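Local coordinates for uncharacterized protein (Wolinella succinogenes, PDB 3JYG) that is of unknown function but belongs to the 6-pyruvoyl tetrahydropterin synthase family and binds a zinc ion, at residues H17-S21 with D84-L89; W68-I73 with W147-L152; L93-F97 with L128-F132; S141-A145 with V166-E170. One frame throughout, in Å; residues are numbered along the deposited sequence.

Contact 1 of 4, residues H17-S21 with D84-L89; sequences HRVWS and DIDDPL. With ZN (zinc ion), chain G.
W20 and D87 bring the two loops closest, their CA atoms 6.2 Å apart. Residues 84-87 form a type I beta turn, and D84 OD1 takes the backbone N-H of D86 in an Asx turn; residues 17-21 run on irregularly from a strand. The indole of W20 lies with one face over the end of this turn and the proline after it: D87 CA sits over its five-membered ring, 3.8 Å from the centroid, and P88 CD lies over the same face. CG of W20 stands between its backbone N and carbonyl carbon (chi1 63°), which lets NE1 point at D84. The bond from W20 NE1 to D84 OD2 is 2.8 Å and nearly straight at 177°, in the indole plane but from above the carboxylate plane. R18 grips D87 side-on in a salt bridge, NE to OD2 at 3.1 Å and NH2 to OD1 at 2.9 Å, while W20 CB and L89 CD1 cover opposite faces of its guanidinium; R18 NH1 donates to the backbone oxygen of R37. D87 OD1 also caps L89 N, its two donors on opposite sides of the carboxylate plane. Next to R18, H17 NE2 binds the zinc ion, as do H40 and H42 of strand 40-52. The contact thus ties the exit of strand 3-17 to the link between strand 80-84 and helix 90-93.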
loop_
_atom_site.group_PDB
_atom_site.type_symbol
_atom_site.label_atom_id
_atom_site.label_comp_id
_atom_site.label_asym_id
_atom_site.label_seq_id
_atom_site.Cartn_x
_atom_site.Cartn_y
_atom_site.Cartn_z
ATOM N N HIS A 17 -22.618 -4.787 9.751
ATOM C CA HIS A 17 -22.788 -6.139 9.302
ATOM C C HIS A 17 -22.576 -7.064 10.477
ATOM O O HIS A 17 -22.300 -6.611 11.609
ATOM C CB HIS A 17 -21.850 -6.477 8.096
ATOM C CG HIS A 17 -20.436 -6.863 8.464
ATOM N ND1 HIS A 17 -19.681 -7.718 7.687
ATOM C CD2 HIS A 17 -19.640 -6.501 9.500
ATOM C CE1 HIS A 17 -18.485 -7.870 8.230
ATOM N NE2 HIS A 17 -18.440 -7.144 9.334
ATOM N N ARG A 18 -22.727 -8.353 10.191
ATOM C CA ARG A 18 -22.168 -9.379 11.041
ATOM C C ARG A 18 -21.770 -10.571 10.152
ATOM O O ARG A 18 -22.354 -10.785 9.090
ATOM C CB ARG A 18 -23.166 -9.781 12.146
ATOM C CG ARG A 18 -24.179 -10.824 11.758
ATOM C CD ARG A 18 -25.059 -11.228 12.953
ATOM N NE ARG A 18 -25.795 -12.469 12.678
ATOM C CZ ARG A 18 -25.730 -13.573 13.432
ATOM N NH1 ARG A 18 -24.943 -13.640 14.524
ATOM N NH2 ARG A 18 -26.473 -14.621 13.095
ATOM N N VAL A 19 -20.783 -11.321 10.615
ATOM C CA VAL A 19 -20.283 -12.503 9.925
ATOM C C VAL A 19 -20.803 -13.668 10.731
ATOM O O VAL A 19 -20.217 -14.026 11.736
ATOM C CB VAL A 19 -18.747 -12.529 9.954
ATOM C CG1 VAL A 19 -18.207 -13.746 9.172
ATOM C CG2 VAL A 19 -18.201 -11.217 9.368
ATOM N N TRP A 20 -21.906 -14.236 10.278
ATOM C CA TRP A 20 -22.758 -15.078 11.130
ATOM C C TRP A 20 -22.096 -16.452 11.329
ATOM O O TRP A 20 -22.263 -17.082 12.354
ATOM C CB TRP A 20 -24.182 -15.168 10.536
ATOM C CG TRP A 20 -24.305 -15.836 9.155
ATOM C CD1 TRP A 20 -24.434 -15.208 7.915
ATOM C CD2 TRP A 20 -24.335 -17.257 8.891
ATOM N NE1 TRP A 20 -24.535 -16.167 6.919
ATOM C CE2 TRP A 20 -24.477 -17.421 7.489
ATOM C CE3 TRP A 20 -24.264 -18.410 9.720
ATOM C CZ2 TRP A 20 -24.536 -18.705 6.876
ATOM C CZ3 TRP A 20 -24.336 -19.666 9.123
ATOM C CH2 TRP A 20 -24.477 -19.798 7.713
ATOM N N SER A 21 -21.315 -16.862 10.336
ATOM C CA SER A 21 -20.709 -18.167 10.294
ATOM C C SER A 21 -19.303 -18.245 10.922
ATOM O O SER A 21 -18.638 -19.283 10.829
ATOM C CB SER A 21 -20.584 -18.556 8.823
ATOM O OG SER A 21 -19.733 -17.633 8.144
ATOM N N ASP A 84 -26.440 -11.227 4.910
ATOM C CA ASP A 84 -26.576 -12.432 4.114
ATOM C C ASP A 84 -28.067 -12.842 4.113
ATOM O O ASP A 84 -28.706 -12.910 5.162
ATOM C CB ASP A 84 -25.619 -13.514 4.693
ATOM C CG ASP A 84 -25.582 -14.827 3.879
ATOM O OD1 ASP A 84 -26.377 -15.055 2.962
ATOM O OD2 ASP A 84 -24.717 -15.672 4.189
ATOM N N ILE A 85 -28.636 -13.035 2.913
ATOM C CA ILE A 85 -29.940 -13.714 2.789
ATOM C C ILE A 85 -30.038 -14.965 3.692
ATOM O O ILE A 85 -31.101 -15.262 4.205
ATOM C CB ILE A 85 -30.299 -14.057 1.293
ATOM C CG1 ILE A 85 -31.750 -14.512 1.103
ATOM C CG2 ILE A 85 -29.286 -15.048 0.626
ATOM C CD1 ILE A 85 -32.799 -13.403 1.388
ATOM N N ASP A 86 -28.955 -15.698 3.866
ATOM C CA ASP A 86 -29.034 -16.916 4.654
ATOM C C ASP A 86 -28.545 -16.798 6.053
ATOM O O ASP A 86 -28.288 -17.788 6.679
ATOM C CB ASP A 86 -28.280 -18.044 3.972
ATOM C CG ASP A 86 -29.115 -18.717 2.880
ATOM O OD1 ASP A 86 -30.362 -18.543 2.871
ATOM O OD2 ASP A 86 -28.523 -19.398 2.031
ATOM N N ASP A 87 -28.336 -15.579 6.523
ATOM C CA ASP A 87 -28.070 -15.360 7.936
ATOM C C ASP A 87 -29.255 -15.921 8.718
ATOM O O ASP A 87 -30.394 -15.611 8.407
ATOM C CB ASP A 87 -27.887 -13.838 8.180
ATOM C CG ASP A 87 -27.430 -13.510 9.600
ATOM O OD1 ASP A 87 -27.861 -14.204 10.564
ATOM O OD2 ASP A 87 -26.635 -12.551 9.746
ATOM N N PRO A 88 -28.998 -16.734 9.762
ATOM C CA PRO A 88 -30.081 -17.313 10.581
ATOM C C PRO A 88 -30.939 -16.251 11.270
ATOM O O PRO A 88 -32.083 -16.534 11.675
ATOM C CB PRO A 88 -29.324 -18.076 11.664
ATOM C CG PRO A 88 -27.997 -18.358 11.063
ATOM C CD PRO A 88 -27.666 -17.233 10.169
ATOM N N LEU A 89 -30.381 -15.058 11.453
ATOM C CA LEU A 89 -31.152 -13.961 12.010
ATOM C C LEU A 89 -31.983 -13.208 10.989
ATOM O O LEU A 89 -32.727 -12.288 11.368
ATOM C CB LEU A 89 -30.219 -12.945 12.691
ATOM C CG LEU A 89 -29.661 -13.246 14.063
ATOM C CD1 LEU A 89 -28.779 -12.047 14.508
ATOM C CD2 LEU A 89 -30.780 -13.541 15.090
HETATM ZN ZN ZN G . -16.661 -7.155 10.868
HETATM O O HOH W 1 -25.271 -11.506 7.512
HETATM O O HOH W 2 -15.312 -8.017 8.955
HETATM O O HOH W 3 -14.731 -7.511 12.217
#

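Contact 2 of 4, residues W68-I73 with W147-L152; sequences WFKRFI and WLLELL
W68 reaches L152 with the far end of its indole, CZ2 lying 3.9 Å from L152 CD2. One residue on, F69 offers a ring face to the same methyl: L152 CD2 stands 3.9 Å from the F69 centroid, 24° off the ring normal, while I73 CG1 of its own helix covers the opposite face. F72, one turn later, repeats the pattern with L151 CD2, which lies over its ring 3.9 Å from the centroid. Both phenylalanines hold CG anti to the backbone N (chi1 178° for F69), which projects their rings across to the other helix. The edge of F72 meets W147, CZ to CH2 at 3.8 Å. I73 closes the row with a looser approach of CD1 to L148 CD2, 4.4 Å. The interface is entirely apolar; the axes of segments 68-73 and 147-152, on helices 67-77 and 141-155, come no closer than 12.4 Å and run roughly antiparallel (141°). Both helices pack on the sheet: F69 and L152 on V48 of strand 40-52, I73 on F13 of strand 3-17, and L152 also on V163 and V166 of strand 162-169. At the outer end, W68 packs on F28 and L30 of the third subunit.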
loop_
_atom_site.group_PDB
_atom_site.type_symbol
_atom_site.label_atom_id
_atom_site.label_comp_id
_atom_site.label_asym_id
_atom_site.label_seq_id
_atom_site.Cartn_x
_atom_site.Cartn_y
_atom_site.Cartn_z
ATOM N N TRP A 68 -19.186 6.008 -12.071
ATOM C CA TRP A 68 -20.371 5.144 -11.942
ATOM C C TRP A 68 -20.235 4.150 -10.780
ATOM O O TRP A 68 -21.245 3.685 -10.212
ATOM C CB TRP A 68 -20.635 4.350 -13.227
ATOM C CG TRP A 68 -19.557 3.347 -13.460
ATOM C CD1 TRP A 68 -18.351 3.585 -14.049
ATOM C CD2 TRP A 68 -19.538 1.971 -13.045
ATOM N NE1 TRP A 68 -17.585 2.451 -14.036
ATOM C CE2 TRP A 68 -18.287 1.441 -13.435
ATOM C CE3 TRP A 68 -20.445 1.142 -12.379
ATOM C CZ2 TRP A 68 -17.926 0.105 -13.203
ATOM C CZ3 TRP A 68 -20.080 -0.171 -12.130
ATOM C CH2 TRP A 68 -18.821 -0.677 -12.549
ATOM N N PHE A 69 -18.996 3.786 -10.474
ATOM C CA PHE A 69 -18.761 2.809 -9.428
ATOM C C PHE A 69 -18.794 3.533 -8.094
ATOM O O PHE A 69 -19.333 3.001 -7.132
ATOM C CB PHE A 69 -17.437 2.083 -9.641
ATOM C CG PHE A 69 -17.108 1.086 -8.555
ATOM C CD1 PHE A 69 -17.732 -0.151 -8.521
ATOM C CD2 PHE A 69 -16.138 1.369 -7.603
ATOM C CE1 PHE A 69 -17.422 -1.070 -7.560
ATOM C CE2 PHE A 69 -15.807 0.449 -6.633
ATOM C CZ PHE A 69 -16.451 -0.779 -6.602
ATOM N N LYS A 70 -18.251 4.764 -8.066
ATOM C CA LYS A 70 -18.392 5.673 -6.939
ATOM C C LYS A 70 -19.865 5.852 -6.562
ATOM O O LYS A 70 -20.228 5.758 -5.400
ATOM C CB LYS A 70 -17.787 7.056 -7.253
ATOM C CG LYS A 70 -17.591 7.895 -6.011
ATOM C CD LYS A 70 -16.667 9.124 -6.219
ATOM C CE LYS A 70 -16.175 9.630 -4.856
ATOM N NZ LYS A 70 -17.307 10.096 -4.011
ATOM N N ARG A 71 -20.703 6.094 -7.565
ATOM C CA ARG A 71 -22.119 6.339 -7.353
ATOM C C ARG A 71 -22.770 5.120 -6.713
ATOM O O ARG A 71 -23.520 5.254 -5.761
ATOM C CB ARG A 71 -22.808 6.692 -8.665
ATOM C CG ARG A 71 -24.110 7.512 -8.465
ATOM C CD ARG A 71 -24.701 7.953 -9.817
ATOM N NE ARG A 71 -24.770 6.787 -10.683
ATOM C CZ ARG A 71 -25.126 6.781 -11.966
ATOM N NH1 ARG A 71 -25.492 7.903 -12.586
ATOM N NH2 ARG A 71 -25.115 5.630 -12.625
ATOM N N PHE A 72 -22.480 3.950 -7.255
ATOM C CA PHE A 72 -22.899 2.684 -6.668
ATOM C C PHE A 72 -22.540 2.504 -5.169
ATOM O O PHE A 72 -23.420 2.270 -4.347
ATOM C CB PHE A 72 -22.383 1.504 -7.501
ATOM C CG PHE A 72 -22.707 0.173 -6.889
ATOM C CD1 PHE A 72 -23.994 -0.360 -6.999
ATOM C CD2 PHE A 72 -21.764 -0.515 -6.136
ATOM C CE1 PHE A 72 -24.325 -1.586 -6.415
ATOM C CE2 PHE A 72 -22.104 -1.747 -5.529
ATOM C CZ PHE A 72 -23.390 -2.276 -5.679
ATOM N N ILE A 73 -21.283 2.671 -4.808
ATOM C CA ILE A 73 -20.879 2.631 -3.407
ATOM C C ILE A 73 -21.678 3.648 -2.576
ATOM O O ILE A 73 -22.173 3.308 -1.490
ATOM C CB ILE A 73 -19.341 2.907 -3.257
ATOM C CG1 ILE A 73 -18.495 1.815 -3.950
ATOM C CG2 ILE A 73 -18.921 3.088 -1.777
ATOM C CD1 ILE A 73 -18.682 0.423 -3.448
ATOM N N TRP A 147 -17.141 -9.901 -4.699
ATOM C CA TRP A 147 -18.387 -9.461 -5.253
ATOM C C TRP A 147 -18.159 -8.193 -6.099
ATOM O O TRP A 147 -18.624 -8.061 -7.252
ATOM C CB TRP A 147 -19.330 -9.141 -4.063
ATOM C CG TRP A 147 -20.642 -8.616 -4.499
ATOM C CD1 TRP A 147 -21.462 -9.132 -5.488
ATOM C CD2 TRP A 147 -21.296 -7.450 -3.995
ATOM N NE1 TRP A 147 -22.589 -8.312 -5.638
ATOM C CE2 TRP A 147 -22.505 -7.287 -4.727
ATOM C CE3 TRP A 147 -20.986 -6.531 -2.981
ATOM C CZ2 TRP A 147 -23.404 -6.268 -4.454
ATOM C CZ3 TRP A 147 -21.874 -5.489 -2.725
ATOM C CH2 TRP A 147 -23.070 -5.368 -3.466
ATOM N N LEU A 148 -17.373 -7.259 -5.548
ATOM C CA LEU A 148 -17.131 -6.010 -6.280
ATOM C C LEU A 148 -16.214 -6.245 -7.468
ATOM O O LEU A 148 -16.387 -5.621 -8.524
ATOM C CB LEU A 148 -16.587 -4.912 -5.338
ATOM C CG LEU A 148 -17.492 -4.507 -4.172
ATOM C CD1 LEU A 148 -16.719 -3.614 -3.194
ATOM C CD2 LEU A 148 -18.792 -3.820 -4.627
ATOM N N LEU A 149 -15.231 -7.132 -7.316
ATOM C CA LEU A 149 -14.482 -7.609 -8.482
ATOM C C LEU A 149 -15.422 -8.157 -9.600
ATOM O O LEU A 149 -15.296 -7.761 -10.779
ATOM C CB LEU A 149 -13.411 -8.664 -8.075
ATOM C CG LEU A 149 -12.586 -9.251 -9.224
ATOM C CD1 LEU A 149 -11.774 -8.225 -9.984
ATOM C CD2 LEU A 149 -11.655 -10.336 -8.667
ATOM N N GLU A 150 -16.381 -9.024 -9.243
ATOM C CA GLU A 150 -17.307 -9.542 -10.272
ATOM C C GLU A 150 -18.059 -8.416 -10.941
ATOM O O GLU A 150 -18.228 -8.395 -12.172
ATOM C CB GLU A 150 -18.363 -10.480 -9.700
ATOM C CG GLU A 150 -17.846 -11.714 -9.107
ATOM C CD GLU A 150 -18.936 -12.808 -9.042
ATOM O OE1 GLU A 150 -20.106 -12.493 -8.714
ATOM O OE2 GLU A 150 -18.614 -13.976 -9.325
ATOM N N LEU A 151 -18.539 -7.479 -10.123
ATOM C CA LEU A 151 -19.317 -6.385 -10.618
ATOM C C LEU A 151 -18.489 -5.550 -11.649
ATOM O O LEU A 151 -18.959 -5.217 -12.747
ATOM C CB LEU A 151 -19.795 -5.546 -9.419
ATOM C CG LEU A 151 -20.539 -4.240 -9.700
ATOM C CD1 LEU A 151 -21.676 -4.535 -10.689
ATOM C CD2 LEU A 151 -21.105 -3.736 -8.389
ATOM N N LEU A 152 -17.241 -5.251 -11.292
ATOM C CA LEU A 152 -16.367 -4.441 -12.131
ATOM C C LEU A 152 -15.987 -5.217 -13.372
ATOM O O LEU A 152 -16.026 -4.674 -14.467
ATOM C CB LEU A 152 -15.108 -4.007 -11.362
ATOM C CG LEU A 152 -15.353 -2.977 -10.248
ATOM C CD1 LEU A 152 -14.294 -3.099 -9.179
ATOM C CD2 LEU A 152 -15.360 -1.554 -10.839
#

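Contact 3 of 4, residues L93-F97 with L128-F132; sequences LLPHF and LYESF
Y129 takes the edge of F97 on one ring face, with F97 CE1 displaced toward the rim, and meets L94 CB at its own edge, in plane. With H96 the two rings form an aromatic cluster that packs helix 123-131 against the loop after helix 90-93. The F97-Y129 pair is edge-to-face, centroids 5.1 Å apart and planes at 69°; its closest atoms are F97 CD1 and Y129 CE1 at 3.5 Å. The H96 ring is turned nearly perpendicular to Y129, and Y129 OH comes to its edge, in plane. F132, the other ring of 128-132, receives L94 CD1 over the centre of one face, 3.8 Å from the centroid. L94 therefore sits between two aromatic groups, its CB 3.7 Å from CE1 of Y129. CG of L94 is anti to its carbonyl carbon (chi1 -64°), turning the branched end to F132, CD1 over the ring and CD2 beside its rim near F132 CD2. The loop is itself drawn tight by the backbone bond from F97 N to L94 O. Strands 80-84 and 110-113 back the cluster: I83 touches L93, L94 and F132, and V113 touches L94, F97 and Y129. The phenol oxygen ends in the bend of the loop, where P95 CD lies 3.2 Å from Y129 OH and a hydrogen bond of 2.7 Å joins Y129 OH to H96 ND1.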
loop_
_atom_site.group_PDB
_atom_site.type_symbol
_atom_site.label_atom_id
_atom_site.label_comp_id
_atom_site.label_asym_id
_atom_site.label_seq_id
_atom_site.Cartn_x
_atom_site.Cartn_y
_atom_site.Cartn_z
ATOM N N LEU A 93 -34.466 -10.140 12.224
ATOM C CA LEU A 93 -34.153 -8.746 11.935
ATOM C C LEU A 93 -35.003 -8.166 10.858
ATOM O O LEU A 93 -35.218 -6.972 10.869
ATOM C CB LEU A 93 -32.671 -8.570 11.568
ATOM C CG LEU A 93 -31.634 -8.906 12.644
ATOM C CD1 LEU A 93 -30.227 -8.995 11.998
ATOM C CD2 LEU A 93 -31.654 -7.903 13.742
ATOM N N LEU A 94 -35.488 -8.998 9.934
ATOM C CA LEU A 94 -36.488 -8.576 8.924
ATOM C C LEU A 94 -37.806 -9.390 8.979
ATOM O O LEU A 94 -38.155 -10.067 8.005
ATOM C CB LEU A 94 -35.890 -8.631 7.497
ATOM C CG LEU A 94 -34.722 -7.690 7.158
ATOM C CD1 LEU A 94 -33.405 -8.415 7.552
ATOM C CD2 LEU A 94 -34.728 -7.280 5.659
ATOM N N PRO A 95 -38.541 -9.316 10.121
ATOM C CA PRO A 95 -39.722 -10.155 10.338
ATOM C C PRO A 95 -40.839 -9.989 9.302
ATOM O O PRO A 95 -41.527 -10.974 9.000
ATOM C CB PRO A 95 -40.185 -9.743 11.757
ATOM C CG PRO A 95 -39.706 -8.333 11.936
ATOM C CD PRO A 95 -38.303 -8.427 11.292
ATOM N N HIS A 96 -40.985 -8.793 8.713
ATOM C CA HIS A 96 -41.991 -8.547 7.687
ATOM C C HIS A 96 -41.679 -9.223 6.374
ATOM O O HIS A 96 -42.505 -9.194 5.472
ATOM C CB HIS A 96 -42.167 -7.034 7.440
ATOM C CG HIS A 96 -42.707 -6.294 8.622
ATOM N ND1 HIS A 96 -41.923 -5.956 9.708
ATOM C CD2 HIS A 96 -43.955 -5.850 8.904
ATOM C CE1 HIS A 96 -42.662 -5.317 10.599
ATOM N NE2 HIS A 96 -43.897 -5.232 10.131
ATOM N N PHE A 97 -40.466 -9.774 6.251
ATOM C CA PHE A 97 -39.981 -10.393 5.020
ATOM C C PHE A 97 -39.372 -11.760 5.365
ATOM O O PHE A 97 -38.403 -12.201 4.740
ATOM C CB PHE A 97 -38.923 -9.483 4.340
ATOM C CG PHE A 97 -39.474 -8.151 3.875
ATOM C CD1 PHE A 97 -39.431 -7.031 4.711
ATOM C CD2 PHE A 97 -40.072 -8.039 2.623
ATOM C CE1 PHE A 97 -39.973 -5.814 4.309
ATOM C CE2 PHE A 97 -40.597 -6.839 2.198
ATOM C CZ PHE A 97 -40.550 -5.711 3.038
ATOM N N LEU A 128 -35.861 1.287 9.328
ATOM C CA LEU A 128 -35.209 0.014 9.557
ATOM C C LEU A 128 -35.056 -0.709 8.224
ATOM O O LEU A 128 -33.931 -1.140 7.865
ATOM C CB LEU A 128 -36.030 -0.820 10.556
ATOM C CG LEU A 128 -35.746 -2.309 10.621
ATOM C CD1 LEU A 128 -34.289 -2.562 10.981
ATOM C CD2 LEU A 128 -36.655 -2.970 11.681
ATOM N N TYR A 129 -36.162 -0.862 7.481
ATOM C CA TYR A 129 -36.085 -1.583 6.174
ATOM C C TYR A 129 -35.312 -0.868 5.051
ATOM O O TYR A 129 -34.713 -1.554 4.173
ATOM C CB TYR A 129 -37.464 -2.082 5.709
ATOM C CG TYR A 129 -37.985 -3.188 6.611
ATOM C CD1 TYR A 129 -37.384 -4.459 6.613
ATOM C CD2 TYR A 129 -39.052 -2.972 7.489
ATOM C CE1 TYR A 129 -37.842 -5.476 7.434
ATOM C CE2 TYR A 129 -39.517 -4.005 8.339
ATOM C CZ TYR A 129 -38.913 -5.259 8.283
ATOM O OH TYR A 129 -39.324 -6.295 9.101
ATOM N N GLU A 130 -35.283 0.473 5.071
ATOM C CA GLU A 130 -34.389 1.218 4.177
ATOM C C GLU A 130 -32.908 0.905 4.425
ATOM O O GLU A 130 -32.103 1.040 3.503
ATOM C CB GLU A 130 -34.623 2.740 4.191
ATOM C CG GLU A 130 -36.040 3.121 3.721
ATOM C CD GLU A 130 -36.133 3.608 2.264
ATOM O OE1 GLU A 130 -35.379 3.137 1.375
ATOM O OE2 GLU A 130 -36.987 4.495 2.007
ATOM N N SER A 131 -32.556 0.471 5.641
ATOM C CA SER A 131 -31.129 0.170 5.955
ATOM C C SER A 131 -30.539 -1.029 5.213
ATOM O O SER A 131 -29.365 -1.063 4.927
ATOM C CB SER A 131 -30.936 -0.108 7.430
ATOM O OG SER A 131 -31.619 0.815 8.227
ATOM N N PHE A 132 -31.341 -2.040 4.904
ATOM C CA PHE A 132 -30.745 -3.335 4.538
ATOM C C PHE A 132 -30.348 -3.492 3.085
ATOM O O PHE A 132 -31.111 -3.113 2.185
ATOM C CB PHE A 132 -31.696 -4.472 4.898
ATOM C CG PHE A 132 -31.826 -4.687 6.356
ATOM C CD1 PHE A 132 -30.755 -5.204 7.099
ATOM C CD2 PHE A 132 -33.030 -4.352 7.027
ATOM C CE1 PHE A 132 -30.875 -5.389 8.465
ATOM C CE2 PHE A 132 -33.136 -4.562 8.402
ATOM C CZ PHE A 132 -32.092 -5.084 9.104
#

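Contact 4 of 4, residues S141-A145 with V166-E170; sequences SESIA and VEFLE
I144 CG2 presses onto F168 at the heart of a helix-on-sheet layer, where the first turn of helix 141-155 packs on strand 162-169, the two running roughly antiparallel, as in the tunnelling (T-) fold of this family. The segment axes come within 7.6 Å at an angle of 143°, and alternate strand residues, V166 and F168, face the helix. This part is tightly packed. The methyl of I144 stands over the centre of the F168 ring, 3.8 Å from the centroid and 9° off its normal, and S141 CB lies at that ring's edge, in plane. F168 carries CG anti to the backbone N (chi1 -175°), which puts one ring face under I144 and an edge beside S141. The small A145 allows a close approach of the backbones: its CB lies 3.9 Å from F168 CB, and V166 CG1 comes up to the A145 carbonyl oxygen. Past F168 the contact turns polar and water enters, beside the partly exposed E170 at the corner of the chain. The extended E170 side chain reaches back to the helix start, and its nearest atom is about 4 Å from the zinc ion; F63 of the second subunit also packs on it. A water donates to E170 OE1 and receives a weak bond from S141 N. The direct link is shorter, S141 OG donating to the anti lone pair of E170 OE1 at 2.8 Å.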
loop_
_atom_site.group_PDB
_atom_site.type_symbol
_atom_site.label_atom_id
_atom_site.label_comp_id
_atom_site.label_asym_id
_atom_site.label_seq_id
_atom_site.Cartn_x
_atom_site.Cartn_y
_atom_site.Cartn_z
ATOM N N SER A 141 -14.868 -9.380 4.557
ATOM C CA SER A 141 -14.016 -8.593 3.667
ATOM C C SER A 141 -13.699 -9.269 2.366
ATOM O O SER A 141 -13.786 -8.646 1.337
ATOM C CB SER A 141 -12.707 -8.259 4.371
ATOM O OG SER A 141 -13.070 -7.428 5.460
ATOM N N GLU A 142 -13.286 -10.537 2.417
ATOM C CA GLU A 142 -12.978 -11.307 1.174
ATOM C C GLU A 142 -14.199 -11.491 0.279
ATOM O O GLU A 142 -14.092 -11.441 -0.944
ATOM C CB GLU A 142 -12.385 -12.699 1.488
ATOM C CG GLU A 142 -11.151 -12.691 2.398
ATOM C CD GLU A 142 -11.502 -12.851 3.881
ATOM O OE1 GLU A 142 -12.368 -12.092 4.421
ATOM O OE2 GLU A 142 -10.896 -13.735 4.526
ATOM N N SER A 143 -15.376 -11.694 0.872
ATOM C CA SER A 143 -16.558 -11.928 0.031
ATOM C C SER A 143 -16.988 -10.632 -0.623
ATOM O O SER A 143 -17.414 -10.623 -1.793
ATOM C CB SER A 143 -17.706 -12.520 0.852
ATOM O OG SER A 143 -17.332 -13.794 1.340
ATOM N N ILE A 144 -16.895 -9.534 0.122
ATOM C CA ILE A 144 -17.187 -8.204 -0.464
ATOM C C ILE A 144 -16.258 -7.815 -1.633
ATOM O O ILE A 144 -16.724 -7.338 -2.704
ATOM C CB ILE A 144 -17.214 -7.128 0.657
ATOM C CG1 ILE A 144 -18.445 -7.400 1.561
ATOM C CG2 ILE A 144 -17.254 -5.677 0.086
ATOM C CD1 ILE A 144 -18.435 -6.590 2.931
ATOM N N ALA A 145 -14.957 -8.006 -1.419
ATOM C CA ALA A 145 -13.940 -7.787 -2.446
ATOM C C ALA A 145 -14.233 -8.633 -3.711
ATOM O O ALA A 145 -14.230 -8.081 -4.802
ATOM C CB ALA A 145 -12.552 -8.124 -1.913
ATOM N N VAL A 166 -9.162 -6.226 -6.763
ATOM C CA VAL A 166 -9.881 -5.299 -5.893
ATOM C C VAL A 166 -9.438 -5.568 -4.467
ATOM O O VAL A 166 -9.312 -6.718 -4.063
ATOM C CB VAL A 166 -11.366 -5.589 -5.979
ATOM C CG1 VAL A 166 -12.151 -4.853 -4.885
ATOM C CG2 VAL A 166 -11.869 -5.225 -7.350
ATOM N N GLU A 167 -9.162 -4.514 -3.722
ATOM C CA GLU A 167 -8.861 -4.643 -2.307
ATOM C C GLU A 167 -10.064 -4.146 -1.512
ATOM O O GLU A 167 -10.747 -3.184 -1.901
ATOM C CB GLU A 167 -7.639 -3.801 -1.897
ATOM C CG GLU A 167 -6.348 -4.150 -2.634
ATOM C CD GLU A 167 -5.182 -3.290 -2.160
ATOM O OE1 GLU A 167 -4.684 -2.481 -2.983
ATOM O OE2 GLU A 167 -4.818 -3.387 -0.957
ATOM N N PHE A 168 -10.312 -4.799 -0.395
ATOM C CA PHE A 168 -11.302 -4.280 0.552
ATOM C C PHE A 168 -10.712 -4.238 1.967
ATOM O O PHE A 168 -10.339 -5.288 2.533
ATOM C CB PHE A 168 -12.623 -5.041 0.459
ATOM C CG PHE A 168 -13.699 -4.456 1.339
ATOM C CD1 PHE A 168 -14.380 -3.287 0.952
ATOM C CD2 PHE A 168 -13.976 -5.023 2.580
ATOM C CE1 PHE A 168 -15.362 -2.699 1.806
ATOM C CE2 PHE A 168 -14.949 -4.427 3.447
ATOM C CZ PHE A 168 -15.657 -3.293 3.028
ATOM N N LEU A 169 -10.565 -3.011 2.485
ATOM C CA LEU A 169 -10.043 -2.780 3.825
ATOM C C LEU A 169 -11.223 -2.754 4.816
ATOM O O LEU A 169 -12.162 -1.947 4.701
ATOM C CB LEU A 169 -9.193 -1.482 3.885
ATOM C CG LEU A 169 -7.837 -1.284 3.180
ATOM C CD1 LEU A 169 -7.924 -1.520 1.706
ATOM C CD2 LEU A 169 -7.260 0.140 3.397
ATOM N N GLU A 170 -11.197 -3.704 5.744
ATOM C CA GLU A 170 -12.206 -3.841 6.764
ATOM C C GLU A 170 -11.878 -2.857 7.928
ATOM O O GLU A 170 -12.776 -2.301 8.589
ATOM C CB GLU A 170 -12.128 -5.268 7.286
ATOM C CG GLU A 170 -13.085 -5.606 8.366
ATOM C CD GLU A 170 -12.742 -6.940 8.977
ATOM O OE1 GLU A 170 -12.693 -7.950 8.209
ATOM O OE2 GLU A 170 -12.522 -6.967 10.207
HETATM O O HOH W 4 -13.740 -10.846 7.387
#

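How the contacts relate
From the N terminus, contact 1 closes the first long loop, joining the end of strand 3-17 to the turn after strand 80-84. Before that loop is complete, residues 68-73 open contact 2, which crosses contact 1 and closes on helix 141-155. Contact 3 opens after contact 1 ends and lies within the span of contact 2, tying the end of helix 90-93 and the loop after it to the end of helix 123-131. Contact 4 starts on the first turn of helix 141-155 and ends on strand 162-169, crossing contact 2. Those two share the helix and touch: L152 CD1 is 3.7 Å from V166 CG2. Contacts 1 and 4 both touch the second subunit.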